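Local coordinates for protein allergen Bos d 2 (Bos taurus, PDB 4WFV) that probably carries pheromones as a secreted lipocalin and is a major allergen of cow dander, at residues I7-I12 against E74-V79. Sequence-based numbering, arbitrary orientation.
Sequences IDPSKI and EGYVYV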
# COMPACT_ATOMS: atom_id res chain seq x y z
N ILE A 7 3.69 3.10 16.97
CA ILE A 7 3.78 3.77 15.67
C ILE A 7 4.02 5.27 15.82
O ILE A 7 3.41 5.93 16.66
CB ILE A 7 2.53 3.52 14.81
CG1 ILE A 7 2.54 2.08 14.29
CG2 ILE A 7 2.44 4.53 13.66
CD1 ILE A 7 1.50 1.78 13.25
N ASP A 8 4.94 5.80 15.02
CA ASP A 8 5.14 7.24 14.96
C ASP A 8 4.47 7.73 13.69
O ASP A 8 5.03 7.59 12.60
CB ASP A 8 6.64 7.58 14.98
CG ASP A 8 6.91 9.07 14.85
OD1 ASP A 8 5.97 9.82 14.52
OD2 ASP A 8 8.07 9.50 15.06
N PRO A 9 3.25 8.27 13.81
CA PRO A 9 2.53 8.67 12.60
C PRO A 9 3.18 9.84 11.86
O PRO A 9 2.86 10.08 10.70
CB PRO A 9 1.14 9.05 13.14
CG PRO A 9 1.39 9.45 14.56
CD PRO A 9 2.48 8.54 15.04
N SER A 10 4.11 10.55 12.49
CA SER A 10 4.83 11.62 11.78
C SER A 10 5.70 11.06 10.66
O SER A 10 6.13 11.80 9.77
CB SER A 10 5.69 12.46 12.74
OG SER A 10 6.89 11.79 13.09
N LYS A 11 5.94 9.75 10.68
CA LYS A 11 6.72 9.11 9.63
C LYS A 11 5.87 8.70 8.42
O LYS A 11 6.41 8.26 7.40
CB LYS A 11 7.48 7.90 10.18
CG LYS A 11 8.40 8.27 11.35
CD LYS A 11 9.20 7.09 11.85
CE LYS A 11 10.03 7.48 13.06
NZ LYS A 11 10.70 8.79 12.85
N ILE A 12 4.56 8.87 8.52
CA ILE A 12 3.67 8.48 7.43
C ILE A 12 3.71 9.41 6.21
O ILE A 12 3.80 8.94 5.08
CB ILE A 12 2.22 8.27 7.92
CG1 ILE A 12 2.15 7.08 8.89
CG2 ILE A 12 1.26 8.09 6.73
CD1 ILE A 12 0.85 7.00 9.67
N GLU A 74 -10.42 3.61 13.28
CA GLU A 74 -9.87 3.53 14.63
C GLU A 74 -8.37 3.34 14.51
O GLU A 74 -7.90 2.67 13.60
CB GLU A 74 -10.46 2.33 15.39
CG GLU A 74 -11.96 2.37 15.59
CD GLU A 74 -12.41 3.54 16.45
OE1 GLU A 74 -11.71 3.90 17.42
OE2 GLU A 74 -13.48 4.10 16.15
N GLY A 75 -7.60 3.91 15.44
CA GLY A 75 -6.16 3.77 15.41
C GLY A 75 -5.60 4.22 14.07
O GLY A 75 -5.89 5.31 13.61
N TYR A 76 -4.81 3.36 13.44
CA TYR A 76 -4.29 3.67 12.12
C TYR A 76 -4.93 2.80 11.04
O TYR A 76 -4.29 2.42 10.05
CB TYR A 76 -2.77 3.57 12.11
CG TYR A 76 -2.15 4.48 13.15
CD1 TYR A 76 -2.13 5.86 12.98
CD2 TYR A 76 -1.61 3.95 14.31
CE1 TYR A 76 -1.57 6.69 13.95
CE2 TYR A 76 -1.04 4.77 15.28
CZ TYR A 76 -1.03 6.14 15.09
OH TYR A 76 -0.47 6.95 16.06
N VAL A 77 -6.21 2.48 11.26
CA VAL A 77 -7.04 1.83 10.26
C VAL A 77 -7.91 2.87 9.61
O VAL A 77 -8.65 3.60 10.30
CB VAL A 77 -7.93 0.74 10.87
CG1 VAL A 77 -8.79 0.12 9.78
CG2 VAL A 77 -7.06 -0.33 11.54
N TYR A 78 -7.82 2.95 8.28
CA TYR A 78 -8.55 3.94 7.48
C TYR A 78 -9.49 3.23 6.51
O TYR A 78 -9.30 2.06 6.20
CB TYR A 78 -7.56 4.80 6.70
CG TYR A 78 -6.65 5.60 7.60
CD1 TYR A 78 -5.53 5.01 8.19
CD2 TYR A 78 -6.91 6.93 7.87
CE1 TYR A 78 -4.70 5.73 9.04
CE2 TYR A 78 -6.09 7.66 8.71
CZ TYR A 78 -4.99 7.05 9.28
OH TYR A 78 -4.17 7.79 10.13
N VAL A 79 -10.51 3.95 6.06
CA VAL A 79 -11.43 3.42 5.06
C VAL A 79 -11.40 4.26 3.80
O VAL A 79 -11.33 5.49 3.86
CB VAL A 79 -12.87 3.37 5.60
CG1 VAL A 79 -13.86 2.98 4.51
CG2 VAL A 79 -12.96 2.37 6.74
O HOH W 1 1.13 5.66 17.97
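Tyr76 reaches from the hairpin between strands 62-74 and 77-81 of the lipocalin beta-barrel and lays its ring against Ile7 and Pro9, in the N-terminal segment that leads to strand 17-23. It is the third residue of the type II' turn Glu74-Val77, after Gly75 at positive phi, and its CB points at segment 7-12. Ile7 comes over one face of the ring: chi1 of -73° sets CG2 anti to the backbone N, and CG2 makes a CH-pi contact 4.1 Å from the Tyr76 ring centroid, 21° off the normal and displaced toward the rim. The extended CG1-CD1 arm (chi2 -170°) passes beyond the rim, CD1 3.9 Å from Tyr76 CD2. Pro9 approaches obliquely, its CB 3.7 Å from Tyr76 CE1, while CG and CD pack beside the phenol oxygen. The proline begins a short 3-10 turn, 9-11, whose start is held by an Asx turn, Ser10 N to Asp8 OD1; Ser10 OG adds a second bond to the same oxygen, from the same carboxylate face. Ile7 also touches Val93 of strand 85-93. The polar link is a water at the ring edge, in its plane, which accepts from Tyr76 OH at 2.8 Å and donates to Ile7 O at 2.6 Å.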